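Local coordinates for protein afamin (PDB 6FAK) that carries hydrophobic molecules in body fluids, binding vitamin E and keeping lipidated Wnt proteins soluble and active, at residues I25-F30 with E40-L45; V34-F39 with V112-P117; H140-V145 with T159-F164; R147-V152 with Y191-S196. All coordinates share one frame; numbering follows the deposited sequence.

Contact 1 (I25-F30 with E40-L45); sequences ITIIAF and EEMEKL
The ring of F30, on helix 22-33, is gripped from the two sides of its plane by M42 and L45 of helix 39-58. M42 bends at both chi2 (-73°) and chi3, which brings its methyl CE over one face, 3.3 Å above the plane and shifted toward the rim. This is a CH-pi contact, with CE 3.7 Å from the centroid of the F30 ring. The sulfur stands obliquely, SD lying 4.5 Å from the same centroid, so the pair is also a Met-aromatic contact. From the opposite side L45 CD2 approaches F30 CD2 at a slant, 3.5 Å away. The edge is met by backbone: E41 O lies in the ring plane, 3.5 Å from F30 CE2.

One turn earlier T26 puts its methyl, not its hydroxyl, into the interface. With CG2 anti to the backbone N, that methyl touches L45 CG at 3.5 Å, while OG1 bonds to I22 O in its own helix. I27 CG1 adds a looser contact with M42 CB.

No hydrogen bond joins the two segments, and E41 spends its carboxylate on partners such as K86, in a salt bridge. All six touching residues are buried, which is consistent with dispersion and hydrophobic burial, and not polar bonding, joining the two segments.

Contact 2 (V34-F39 with V112-P117); sequences VQEATF and VGFLPP. With NA (sodium ion), chain F.
Van der Waals contact between Q35 and F114 sets the main approach of these two loops: Q35 CB lies near the plane of the F114 ring, at its edge, 3.8 Å from CZ. The neighbouring E36 CG meets F114 CE1 obliquely at 4.1 Å. F114 reaches this place with CG between its backbone N and carbonyl carbon (chi1 65°). L115 adds a methyl, CD2, 3.7 Å from Q35 O, and V112 CG1 comes within 3.3 Å of Q35 NE2, the two side chains crossing at about a right angle.

Both loops are folded as type I beta turns, V34 to A37 and V112 to L115, each closed by a 3.1 Å backbone bond, A37 N to V34 O and L115 N to V112 O.

Polar ends are paired outside the interface: Q35 OE1 accepts from K109 N, and E36 OE2 forms a salt bridge with K109 NZ.

Metal coordination belongs to the second turn alone. The carbonyls G113 O and L115 O each bind the sodium ion at 2.5 Å, and a water is its third ligand.

Contact 3 (H140-V145 with T159-F164); sequences HFLYEV and TVAVHF
Helix segments 140-145 and 159-164 approach to 10.6 Å between axes, with their N-to-C directions 132° apart, and come nearest at L142 and A161. F141 bridges this wide spacing. Its CG is anti to the backbone N (chi1 169°), which sends the ring toward the second helix, where CE2 meets A161 CA at 3.7 Å and CZ, at the ring edge, lies 4.4 Å from V160 CG1.

The rings of F141 and F164 meet obliquely, planes at 58°, F141 CE1 lying over one face of F164. Their closest carbons are modelled too near each other, so the exact spacing is doubtful. On F141's own helix, V145 CG2 sits over one face of its ring, 3.6 Å above the plane.

Helices 134-148 and 154-171 are consecutive members of the all-helical, disulfide-linked albumin fold, and the contact is apolar packing within its first repeat. A leucine replacing F141 would probably open a gap beside A161 and leave the face of F164 without its aromatic neighbour.

L142 CD1 touches A161 CB at 3.9 Å, while the L142 side chain also packs on Y24 and I28 of helix 22-33. F164 in turn reaches A185, V188 and T189 of helix 177-209.

Contact 4 (R147-V152 with Y191-S196); sequences RRNPFV and YLKAFS
The flat carboxamide of N149 is met at its rim by K193 NZ, which lies in the carbonyl plane and donates to a lone pair of OD1 at 3.1 Å with a C=O...N angle of 124°. Near the same plane, one water donates to OD1 at 2.6 Å, and another accepts from both N149 ND2 and K193 NZ. This second water closes a small ring of bonds with the amide and the ammonium group. To one side of the amide plane stands the methyl L192 CD2, 4.2 Å from ND2. ND2 also bonds to V145 O, which helps to fix the rotation of the group.

K193 leaves its helix pointing away from the loop, and a bend at chi2 (-29°) brings its amine back. A leucine in place of N149 would probably cost K193 NZ the acceptor OD1 and leave V145 O without this side-chain donor.

Beside the polar cluster, V152 splits its branches: CG1 meets L192 CD1 at 4.0 Å, and CG2 meets S196 CB at 3.6 Å. Here the type I turn N149 to V152, following helix 134-148, packs on the long helix 177-209, which runs from the first albumin repeat into the second, as in serum albumin; S196 falls in the stretch assigned to the hydrophobic-ligand pocket.

How the contacts relate
Contacts 1 and 3 touch through helix 134-148: Y143 CD1 packs 3.5 Å from M42 CG. Y143 also ties in contact 2, its OH 2.6 Å from A37 O, a probable hydrogen bond. Contact 2 meets contact 4 through two arginines, R147 NH2 lying 2.8 Å from Q35 O and R148 NH2 2.9 Å from P116 O, so the carbonyls of both loops are held from the end of helix 134-148. Contacts 3 and 4 use that helix too, with centres 11 Å apart. Contact 4 overlaps the hydrophobic-ligand region, whose first residues, A194 to S196, close its second segment, while the sodium ion sits in contact 2, about 14 Å from the N149 side chain.

Contact 1 (I25-F30 with E40-L45)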
loop_
_atom_site.group_PDB
_atom_site.type_symbol
_atom_site.label_atom_id
_atom_site.label_comp_id
_atom_site.label_asym_id
_atom_site.label_seq_id
_atom_site.Cartn_x
_atom_site.Cartn_y
_atom_site.Cartn_z
ATOM N N ILE A 25 -9.159 -18.409 7.469
ATOM C CA ILE A 25 -9.538 -17.143 8.091
ATOM C C ILE A 25 -8.881 -16.962 9.458
ATOM O O ILE A 25 -8.368 -15.865 9.777
ATOM C CB ILE A 25 -11.080 -17.074 8.197
ATOM C CG1 ILE A 25 -11.685 -16.887 6.794
ATOM C CG2 ILE A 25 -11.558 -15.998 9.135
ATOM C CD1 ILE A 25 -13.193 -17.062 6.804
ATOM N N THR A 26 -8.918 -18.004 10.270
ATOM C CA THR A 26 -8.365 -17.934 11.605
ATOM C C THR A 26 -6.821 -17.730 11.605
ATOM O O THR A 26 -6.275 -16.966 12.414
ATOM C CB THR A 26 -8.730 -19.216 12.403
ATOM O OG1 THR A 26 -10.157 -19.297 12.525
ATOM C CG2 THR A 26 -8.161 -19.153 13.791
ATOM N N ILE A 27 -6.156 -18.468 10.726
ATOM C CA ILE A 27 -4.703 -18.370 10.515
ATOM C C ILE A 27 -4.334 -16.953 10.111
ATOM O O ILE A 27 -3.405 -16.356 10.689
ATOM C CB ILE A 27 -4.231 -19.403 9.466
ATOM C CG1 ILE A 27 -4.255 -20.781 10.098
ATOM C CG2 ILE A 27 -2.817 -19.096 8.967
ATOM C CD1 ILE A 27 -4.000 -21.920 9.105
ATOM N N ILE A 28 -5.081 -16.400 9.139
ATOM C CA ILE A 28 -4.788 -15.045 8.668
ATOM C C ILE A 28 -4.899 -14.066 9.867
ATOM O O ILE A 28 -3.967 -13.323 10.135
ATOM C CB ILE A 28 -5.743 -14.562 7.579
ATOM C CG1 ILE A 28 -5.516 -15.347 6.266
ATOM C CG2 ILE A 28 -5.545 -13.075 7.304
ATOM C CD1 ILE A 28 -6.465 -15.017 5.141
ATOM N N ALA A 29 -6.014 -14.116 10.588
ATOM C CA ALA A 29 -6.220 -13.171 11.722
ATOM C C ALA A 29 -5.099 -13.285 12.796
ATOM O O ALA A 29 -4.552 -12.297 13.254
ATOM C CB ALA A 29 -7.572 -13.424 12.365
ATOM N N PHE A 30 -4.845 -14.520 13.212
ATOM C CA PHE A 30 -3.906 -14.808 14.272
ATOM C C PHE A 30 -2.500 -14.398 13.869
ATOM O O PHE A 30 -1.851 -13.662 14.613
ATOM C CB PHE A 30 -3.955 -16.282 14.652
ATOM C CG PHE A 30 -3.256 -16.640 15.949
ATOM C CD1 PHE A 30 -2.752 -15.710 16.831
ATOM C CD2 PHE A 30 -3.151 -17.964 16.290
ATOM C CE1 PHE A 30 -2.147 -16.091 18.029
ATOM C CE2 PHE A 30 -2.501 -18.390 17.458
ATOM C CZ PHE A 30 -2.023 -17.437 18.357
ATOM N N GLU A 40 2.440 -24.153 15.185
ATOM C CA GLU A 40 1.772 -25.009 16.171
ATOM C C GLU A 40 0.719 -24.245 16.951
ATOM O O GLU A 40 -0.376 -24.769 17.233
ATOM C CB GLU A 40 2.783 -25.621 17.148
ATOM C CG GLU A 40 3.667 -26.681 16.507
ATOM C CD GLU A 40 4.585 -27.399 17.494
ATOM O OE1 GLU A 40 5.172 -28.433 17.091
ATOM O OE2 GLU A 40 4.731 -26.942 18.655
ATOM N N GLU A 41 1.052 -23.005 17.323
ATOM C CA GLU A 41 0.099 -22.141 18.017
ATOM C C GLU A 41 -1.136 -21.856 17.145
ATOM O O GLU A 41 -2.257 -21.883 17.644
ATOM C CB GLU A 41 0.804 -20.880 18.570
ATOM C CG GLU A 41 1.834 -21.209 19.673
ATOM C CD GLU A 41 2.824 -20.081 20.027
ATOM O OE1 GLU A 41 3.029 -19.107 19.265
ATOM O OE2 GLU A 41 3.424 -20.157 21.124
ATOM N N MET A 42 -0.951 -21.660 15.843
ATOM C CA MET A 42 -2.064 -21.428 14.921
ATOM C C MET A 42 -3.119 -22.550 14.991
ATOM O O MET A 42 -4.311 -22.281 15.101
ATOM C CB MET A 42 -1.575 -21.297 13.460
ATOM C CG MET A 42 -0.632 -20.170 13.117
ATOM S SD MET A 42 -1.478 -18.594 13.095
ATOM C CE MET A 42 -0.460 -17.648 14.201
ATOM N N GLU A 43 -2.641 -23.794 14.951
ATOM C CA GLU A 43 -3.458 -25.007 14.979
ATOM C C GLU A 43 -4.381 -25.077 16.197
ATOM O O GLU A 43 -5.558 -25.434 16.072
ATOM C CB GLU A 43 -2.549 -26.256 14.922
ATOM C CG GLU A 43 -1.771 -26.455 13.603
ATOM C CD GLU A 43 -0.761 -27.612 13.654
ATOM O OE1 GLU A 43 -0.028 -27.768 14.671
ATOM O OE2 GLU A 43 -0.676 -28.367 12.662
ATOM N N LYS A 44 -3.873 -24.673 17.361
ATOM C CA LYS A 44 -4.677 -24.645 18.563
ATOM C C LYS A 44 -5.811 -23.627 18.490
ATOM O O LYS A 44 -6.928 -23.930 18.924
ATOM C CB LYS A 44 -3.800 -24.363 19.772
ATOM C CG LYS A 44 -2.754 -25.444 20.038
ATOM C CD LYS A 44 -2.194 -25.372 21.460
ATOM C CE LYS A 44 -1.180 -24.254 21.622
ATOM N NZ LYS A 44 0.160 -24.626 21.078
ATOM N N LEU A 45 -5.555 -22.425 17.942
ATOM C CA LEU A 45 -6.662 -21.469 17.710
ATOM C C LEU A 45 -7.676 -22.006 16.678
ATOM O O LEU A 45 -8.897 -21.826 16.845
ATOM C CB LEU A 45 -6.177 -20.085 17.309
ATOM C CG LEU A 45 -7.249 -18.965 17.174
ATOM C CD1 LEU A 45 -8.002 -18.681 18.465
ATOM C CD2 LEU A 45 -6.608 -17.672 16.698
#

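Contact 2 (V34-F39 with V112-P117)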
loop_
_atom_site.group_PDB
_atom_site.type_symbol
_atom_site.label_atom_id
_atom_site.label_comp_id
_atom_site.label_asym_id
_atom_site.label_seq_id
_atom_site.Cartn_x
_atom_site.Cartn_y
_atom_site.Cartn_z
ATOM N N VAL A 34 -0.523 -11.440 15.769
ATOM C CA VAL A 34 0.546 -11.981 16.637
ATOM C C VAL A 34 1.559 -12.611 15.692
ATOM O O VAL A 34 1.554 -13.832 15.408
ATOM C CB VAL A 34 0.019 -12.999 17.689
ATOM C CG1 VAL A 34 1.123 -13.318 18.689
ATOM C CG2 VAL A 34 -1.193 -12.466 18.451
ATOM N N GLN A 35 2.363 -11.738 15.125
ATOM C CA GLN A 35 3.230 -12.110 14.028
ATOM C C GLN A 35 4.395 -13.007 14.478
ATOM O O GLN A 35 5.047 -13.603 13.639
ATOM C CB GLN A 35 3.780 -10.836 13.353
ATOM C CG GLN A 35 2.712 -10.048 12.604
ATOM C CD GLN A 35 3.136 -8.650 12.414
ATOM O OE1 GLN A 35 2.915 -7.848 13.295
ATOM N NE2 GLN A 35 3.815 -8.354 11.294
ATOM N N GLU A 36 4.651 -13.046 15.784
ATOM C CA GLU A 36 5.659 -13.946 16.400
ATOM C C GLU A 36 5.124 -15.341 16.676
ATOM O O GLU A 36 5.924 -16.257 16.947
ATOM C CB GLU A 36 6.196 -13.377 17.741
ATOM C CG GLU A 36 6.675 -11.940 17.675
ATOM C CD GLU A 36 5.529 -10.859 17.770
ATOM O OE1 GLU A 36 4.301 -11.221 17.787
ATOM O OE2 GLU A 36 5.873 -9.630 17.822
ATOM N N ALA A 37 3.803 -15.536 16.640
ATOM C CA ALA A 37 3.228 -16.855 16.915
ATOM C C ALA A 37 3.690 -17.926 15.912
ATOM O O ALA A 37 3.871 -17.645 14.700
ATOM C CB ALA A 37 1.718 -16.809 16.986
ATOM N N THR A 38 3.916 -19.139 16.447
ATOM C CA THR A 38 4.418 -20.266 15.699
ATOM C C THR A 38 3.246 -20.941 15.005
ATOM O O THR A 38 2.085 -20.718 15.342
ATOM C CB THR A 38 5.120 -21.313 16.635
ATOM O OG1 THR A 38 4.173 -21.790 17.605
ATOM C CG2 THR A 38 6.299 -20.687 17.395
ATOM N N PHE A 39 3.554 -21.791 14.047
ATOM C CA PHE A 39 2.521 -22.569 13.340
ATOM C C PHE A 39 1.757 -23.559 14.220
ATOM O O PHE A 39 0.556 -23.757 14.033
ATOM C CB PHE A 39 3.076 -23.279 12.091
ATOM C CG PHE A 39 1.996 -23.853 11.214
ATOM C CD1 PHE A 39 1.272 -23.039 10.355
ATOM C CD2 PHE A 39 1.628 -25.202 11.328
ATOM C CE1 PHE A 39 0.252 -23.557 9.572
ATOM C CE2 PHE A 39 0.611 -25.730 10.546
ATOM C CZ PHE A 39 -0.081 -24.899 9.658
ATOM N N VAL A 112 8.710 -6.167 9.341
ATOM C CA VAL A 112 8.709 -7.615 9.582
ATOM C C VAL A 112 10.130 -8.212 9.472
ATOM O O VAL A 112 10.268 -9.387 9.278
ATOM C CB VAL A 112 7.643 -8.347 8.738
ATOM C CG1 VAL A 112 6.272 -7.830 9.138
ATOM C CG2 VAL A 112 7.828 -8.180 7.218
ATOM N N GLY A 113 11.162 -7.394 9.697
ATOM C CA GLY A 113 12.571 -7.811 9.591
ATOM C C GLY A 113 12.978 -8.692 10.744
ATOM O O GLY A 113 14.020 -9.348 10.660
ATOM N N PHE A 114 12.189 -8.711 11.824
ATOM C CA PHE A 114 12.360 -9.710 12.898
ATOM C C PHE A 114 12.052 -11.183 12.498
ATOM O O PHE A 114 12.353 -12.110 13.287
ATOM C CB PHE A 114 11.597 -9.348 14.176
ATOM C CG PHE A 114 10.102 -9.339 14.025
ATOM C CD1 PHE A 114 9.347 -10.498 14.265
ATOM C CD2 PHE A 114 9.449 -8.211 13.582
ATOM C CE1 PHE A 114 7.978 -10.522 14.093
ATOM C CE2 PHE A 114 8.051 -8.240 13.414
ATOM C CZ PHE A 114 7.330 -9.384 13.678
ATOM N N LEU A 115 11.421 -11.398 11.342
ATOM C CA LEU A 115 11.131 -12.736 10.833
ATOM C C LEU A 115 12.272 -13.254 9.970
ATOM O O LEU A 115 12.938 -12.461 9.299
ATOM C CB LEU A 115 9.828 -12.713 10.019
ATOM C CG LEU A 115 8.585 -12.462 10.932
ATOM C CD1 LEU A 115 7.312 -12.449 10.122
ATOM C CD2 LEU A 115 8.444 -13.441 12.080
ATOM N N PRO A 116 12.470 -14.589 9.918
ATOM C CA PRO A 116 13.471 -15.142 9.017
ATOM C C PRO A 116 13.137 -14.897 7.551
ATOM O O PRO A 116 12.007 -14.506 7.219
ATOM C CB PRO A 116 13.408 -16.651 9.297
ATOM C CG PRO A 116 12.046 -16.889 9.770
ATOM C CD PRO A 116 11.632 -15.642 10.517
ATOM N N PRO A 117 14.111 -15.136 6.670
ATOM C CA PRO A 117 13.797 -15.092 5.247
ATOM C C PRO A 117 12.649 -16.085 4.958
ATOM O O PRO A 117 12.561 -17.129 5.582
ATOM C CB PRO A 117 15.101 -15.551 4.564
ATOM C CG PRO A 117 16.156 -15.568 5.617
ATOM C CD PRO A 117 15.466 -15.683 6.942
HETATM NA NA NA F . 15.166 -11.275 9.461
HETATM O O HOH W 1 14.901 -11.175 7.123
#

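Contact 3 (H140-V145 with T159-F164)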
loop_
_atom_site.group_PDB
_atom_site.type_symbol
_atom_site.label_atom_id
_atom_site.label_comp_id
_atom_site.label_asym_id
_atom_site.label_seq_id
_atom_site.Cartn_x
_atom_site.Cartn_y
_atom_site.Cartn_z
ATOM N N HIS A 140 0.320 -23.506 5.812
ATOM C CA HIS A 140 1.641 -22.946 6.132
ATOM C C HIS A 140 1.992 -21.739 5.247
ATOM O O HIS A 140 2.513 -20.724 5.742
ATOM C CB HIS A 140 2.737 -24.024 6.079
ATOM C CG HIS A 140 4.033 -23.596 6.702
ATOM N ND1 HIS A 140 4.428 -23.991 7.960
ATOM C CD2 HIS A 140 5.019 -22.793 6.238
ATOM C CE1 HIS A 140 5.596 -23.446 8.246
ATOM N NE2 HIS A 140 5.979 -22.719 7.215
ATOM N N PHE A 141 1.674 -21.814 3.954
ATOM C CA PHE A 141 1.823 -20.644 3.034
ATOM C C PHE A 141 1.105 -19.367 3.539
ATOM O O PHE A 141 1.700 -18.293 3.605
ATOM C CB PHE A 141 1.260 -20.999 1.639
ATOM C CG PHE A 141 1.112 -19.813 0.710
ATOM C CD1 PHE A 141 2.201 -19.341 -0.018
ATOM C CD2 PHE A 141 -0.108 -19.170 0.580
ATOM C CE1 PHE A 141 2.079 -18.247 -0.847
ATOM C CE2 PHE A 141 -0.248 -18.086 -0.253
ATOM C CZ PHE A 141 0.855 -17.628 -0.960
ATOM N N LEU A 142 -0.169 -19.529 3.886
ATOM C CA LEU A 142 -1.010 -18.493 4.353
ATOM C C LEU A 142 -0.525 -17.891 5.694
ATOM O O LEU A 142 -0.522 -16.675 5.853
ATOM C CB LEU A 142 -2.428 -19.020 4.471
ATOM C CG LEU A 142 -3.643 -18.169 4.216
ATOM C CD1 LEU A 142 -3.455 -17.184 3.077
ATOM C CD2 LEU A 142 -4.845 -19.089 3.936
ATOM N N TYR A 143 -0.152 -18.750 6.644
ATOM C CA TYR A 143 0.589 -18.326 7.835
ATOM C C TYR A 143 1.793 -17.446 7.509
ATOM O O TYR A 143 1.963 -16.376 8.108
ATOM C CB TYR A 143 1.024 -19.558 8.630
ATOM C CG TYR A 143 2.052 -19.384 9.689
ATOM C CD1 TYR A 143 1.734 -18.782 10.893
ATOM C CD2 TYR A 143 3.348 -19.887 9.527
ATOM C CE1 TYR A 143 2.684 -18.624 11.895
ATOM C CE2 TYR A 143 4.305 -19.759 10.532
ATOM C CZ TYR A 143 3.955 -19.149 11.722
ATOM O OH TYR A 143 4.876 -19.036 12.715
ATOM N N GLU A 144 2.653 -17.908 6.598
ATOM C CA GLU A 144 3.919 -17.248 6.343
ATOM C C GLU A 144 3.691 -15.923 5.622
ATOM O O GLU A 144 4.353 -14.896 5.950
ATOM C CB GLU A 144 4.904 -18.156 5.576
ATOM C CG GLU A 144 5.367 -19.446 6.318
ATOM C CD GLU A 144 6.240 -19.247 7.554
ATOM O OE1 GLU A 144 6.568 -18.097 7.904
ATOM O OE2 GLU A 144 6.614 -20.282 8.194
ATOM N N VAL A 145 2.705 -15.895 4.728
ATOM C CA VAL A 145 2.345 -14.661 4.027
ATOM C C VAL A 145 1.698 -13.624 4.953
ATOM O O VAL A 145 2.092 -12.454 4.969
ATOM C CB VAL A 145 1.500 -14.961 2.768
ATOM C CG1 VAL A 145 1.130 -13.666 2.073
ATOM C CG2 VAL A 145 2.339 -15.779 1.776
ATOM N N THR A 159 -7.453 -14.534 -2.182
ATOM C CA THR A 159 -7.239 -14.526 -3.609
ATOM C C THR A 159 -5.788 -14.853 -3.982
ATOM O O THR A 159 -5.514 -15.626 -4.950
ATOM C CB THR A 159 -7.663 -13.170 -4.215
ATOM O OG1 THR A 159 -9.066 -12.993 -3.999
ATOM C CG2 THR A 159 -7.372 -13.110 -5.718
ATOM N N VAL A 160 -4.863 -14.242 -3.257
ATOM C CA VAL A 160 -3.454 -14.528 -3.444
ATOM C C VAL A 160 -3.176 -16.035 -3.208
ATOM O O VAL A 160 -2.496 -16.645 -4.014
ATOM C CB VAL A 160 -2.575 -13.535 -2.603
ATOM C CG1 VAL A 160 -1.134 -13.992 -2.488
ATOM C CG2 VAL A 160 -2.604 -12.173 -3.271
ATOM N N ALA A 161 -3.733 -16.638 -2.152
ATOM C CA ALA A 161 -3.529 -18.071 -1.862
ATOM C C ALA A 161 -4.068 -18.932 -2.979
ATOM O O ALA A 161 -3.399 -19.904 -3.362
ATOM C CB ALA A 161 -4.190 -18.483 -0.547
ATOM N N VAL A 162 -5.225 -18.557 -3.510
ATOM C CA VAL A 162 -5.842 -19.275 -4.647
ATOM C C VAL A 162 -4.918 -19.263 -5.887
ATOM O O VAL A 162 -4.674 -20.299 -6.491
ATOM C CB VAL A 162 -7.244 -18.708 -5.002
ATOM C CG1 VAL A 162 -7.726 -19.192 -6.357
ATOM C CG2 VAL A 162 -8.256 -19.126 -3.944
ATOM N N HIS A 163 -4.441 -18.084 -6.261
ATOM C CA HIS A 163 -3.541 -17.944 -7.390
ATOM C C HIS A 163 -2.198 -18.639 -7.175
ATOM O O HIS A 163 -1.669 -19.273 -8.115
ATOM C CB HIS A 163 -3.433 -16.500 -7.783
ATOM C CG HIS A 163 -4.656 -16.043 -8.492
ATOM N ND1 HIS A 163 -4.693 -15.866 -9.856
ATOM C CD2 HIS A 163 -5.930 -15.896 -8.061
ATOM C CE1 HIS A 163 -5.918 -15.527 -10.219
ATOM N NE2 HIS A 163 -6.688 -15.539 -9.147
ATOM N N PHE A 164 -1.704 -18.603 -5.937
ATOM C CA PHE A 164 -0.488 -19.299 -5.618
ATOM C C PHE A 164 -0.683 -20.809 -5.788
ATOM O O PHE A 164 0.174 -21.471 -6.353
ATOM C CB PHE A 164 0.098 -18.875 -4.264
ATOM C CG PHE A 164 1.176 -17.794 -4.379
ATOM C CD1 PHE A 164 2.369 -18.050 -5.055
ATOM C CD2 PHE A 164 1.004 -16.526 -3.801
ATOM C CE1 PHE A 164 3.361 -17.074 -5.139
ATOM C CE2 PHE A 164 2.009 -15.551 -3.860
ATOM C CZ PHE A 164 3.181 -15.820 -4.549
#

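Contact 4 (R147-V152 with Y191-S196)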
loop_
_atom_site.group_PDB
_atom_site.type_symbol
_atom_site.label_atom_id
_atom_site.label_comp_id
_atom_site.label_asym_id
_atom_site.label_seq_id
_atom_site.Cartn_x
_atom_site.Cartn_y
_atom_site.Cartn_z
ATOM N N ARG A 147 1.708 -13.189 8.343
ATOM C CA ARG A 147 2.582 -12.594 9.366
ATOM C C ARG A 147 3.543 -11.584 8.781
ATOM O O ARG A 147 3.926 -10.640 9.480
ATOM C CB ARG A 147 3.322 -13.676 10.197
ATOM C CG ARG A 147 4.304 -14.544 9.407
ATOM C CD ARG A 147 4.515 -15.921 10.069
ATOM N NE ARG A 147 5.020 -15.768 11.439
ATOM C CZ ARG A 147 6.198 -16.167 11.891
ATOM N NH1 ARG A 147 7.040 -16.823 11.090
ATOM N NH2 ARG A 147 6.544 -15.906 13.146
ATOM N N ARG A 148 3.867 -11.738 7.494
ATOM C CA ARG A 148 4.734 -10.774 6.798
ATOM C C ARG A 148 3.971 -9.633 6.126
ATOM O O ARG A 148 4.599 -8.697 5.664
ATOM C CB ARG A 148 5.610 -11.476 5.766
ATOM C CG ARG A 148 6.754 -12.299 6.391
ATOM C CD ARG A 148 7.399 -13.265 5.375
ATOM N NE ARG A 148 8.483 -14.032 6.015
ATOM C CZ ARG A 148 8.315 -15.110 6.753
ATOM N NH1 ARG A 148 7.102 -15.662 6.885
ATOM N NH2 ARG A 148 9.361 -15.653 7.385
ATOM N N ASN A 149 2.646 -9.708 6.110
ATOM C CA ASN A 149 1.773 -8.722 5.444
ATOM C C ASN A 149 0.596 -8.437 6.391
ATOM O O ASN A 149 -0.555 -8.776 6.089
ATOM C CB ASN A 149 1.302 -9.262 4.064
ATOM C CG ASN A 149 2.431 -9.420 3.100
ATOM O OD1 ASN A 149 2.799 -8.462 2.460
ATOM N ND2 ASN A 149 3.045 -10.634 3.034
ATOM N N PRO A 150 0.879 -7.836 7.552
ATOM C CA PRO A 150 -0.124 -7.808 8.611
ATOM C C PRO A 150 -1.324 -6.919 8.344
ATOM O O PRO A 150 -2.292 -7.050 9.077
ATOM C CB PRO A 150 0.638 -7.189 9.801
ATOM C CG PRO A 150 1.796 -6.469 9.198
ATOM C CD PRO A 150 2.155 -7.254 7.986
ATOM N N PHE A 151 -1.224 -6.016 7.349
ATOM C CA PHE A 151 -2.316 -5.086 7.063
ATOM C C PHE A 151 -3.113 -5.463 5.834
ATOM O O PHE A 151 -4.116 -4.816 5.580
ATOM C CB PHE A 151 -1.794 -3.680 6.928
ATOM C CG PHE A 151 -1.139 -3.181 8.172
ATOM C CD1 PHE A 151 -1.902 -2.896 9.274
ATOM C CD2 PHE A 151 0.245 -3.012 8.236
ATOM C CE1 PHE A 151 -1.338 -2.502 10.444
ATOM C CE2 PHE A 151 0.816 -2.598 9.410
ATOM C CZ PHE A 151 0.021 -2.337 10.503
ATOM N N VAL A 152 -2.675 -6.458 5.059
ATOM C CA VAL A 152 -3.377 -6.816 3.816
ATOM C C VAL A 152 -4.727 -7.421 4.163
ATOM O O VAL A 152 -4.843 -8.236 5.076
ATOM C CB VAL A 152 -2.571 -7.773 2.940
ATOM C CG1 VAL A 152 -3.264 -8.081 1.603
ATOM C CG2 VAL A 152 -1.268 -7.063 2.588
ATOM N N TYR A 191 0.566 -8.446 -7.578
ATOM C CA TYR A 191 -0.805 -8.208 -7.176
ATOM C C TYR A 191 -0.864 -7.936 -5.654
ATOM O O TYR A 191 -1.406 -6.921 -5.168
ATOM C CB TYR A 191 -1.629 -9.418 -7.525
ATOM C CG TYR A 191 -3.076 -9.257 -7.218
ATOM C CD1 TYR A 191 -3.903 -8.593 -8.106
ATOM C CD2 TYR A 191 -3.632 -9.780 -6.053
ATOM C CE1 TYR A 191 -5.251 -8.450 -7.850
ATOM C CE2 TYR A 191 -4.986 -9.640 -5.779
ATOM C CZ TYR A 191 -5.794 -8.969 -6.675
ATOM O OH TYR A 191 -7.153 -8.808 -6.440
ATOM N N LEU A 192 -0.239 -8.846 -4.919
ATOM C CA LEU A 192 -0.192 -8.758 -3.478
ATOM C C LEU A 192 0.448 -7.400 -3.068
ATOM O O LEU A 192 -0.127 -6.672 -2.274
ATOM C CB LEU A 192 0.560 -9.973 -2.885
ATOM C CG LEU A 192 0.921 -9.805 -1.407
ATOM C CD1 LEU A 192 -0.340 -9.768 -0.578
ATOM C CD2 LEU A 192 1.845 -10.910 -0.934
ATOM N N LYS A 193 1.596 -7.066 -3.632
ATOM C CA LYS A 193 2.293 -5.840 -3.255
ATOM C C LYS A 193 1.547 -4.581 -3.672
ATOM O O LYS A 193 1.504 -3.630 -2.873
ATOM C CB LYS A 193 3.730 -5.820 -3.747
ATOM C CG LYS A 193 4.657 -6.811 -3.045
ATOM C CD LYS A 193 4.302 -7.171 -1.588
ATOM C CE LYS A 193 5.234 -8.262 -1.047
ATOM N NZ LYS A 193 5.061 -8.525 0.409
ATOM N N ALA A 194 0.908 -4.587 -4.837
ATOM C CA ALA A 194 0.064 -3.458 -5.240
ATOM C C ALA A 194 -1.138 -3.211 -4.298
ATOM O O ALA A 194 -1.350 -2.086 -3.849
ATOM C CB ALA A 194 -0.445 -3.618 -6.666
ATOM N N PHE A 195 -1.947 -4.242 -4.048
ATOM C CA PHE A 195 -3.050 -4.127 -3.096
ATOM C C PHE A 195 -2.660 -3.784 -1.657
ATOM O O PHE A 195 -3.298 -2.938 -1.012
ATOM C CB PHE A 195 -3.975 -5.317 -3.135
ATOM C CG PHE A 195 -4.985 -5.241 -4.188
ATOM C CD1 PHE A 195 -4.661 -5.520 -5.494
ATOM C CD2 PHE A 195 -6.272 -4.897 -3.895
ATOM C CE1 PHE A 195 -5.615 -5.471 -6.502
ATOM C CE2 PHE A 195 -7.241 -4.811 -4.893
ATOM C CZ PHE A 195 -6.905 -5.110 -6.201
ATOM N N SER A 196 -1.590 -4.402 -1.185
ATOM C CA SER A 196 -0.974 -4.069 0.085
ATOM C C SER A 196 -0.658 -2.564 0.241
ATOM O O SER A 196 -1.031 -1.946 1.263
ATOM C CB SER A 196 0.321 -4.882 0.275
ATOM O OG SER A 196 1.085 -4.389 1.367
HETATM O O HOH W 2 2.246 -5.927 2.861
HETATM O O HOH W 3 5.696 -11.300 1.586
#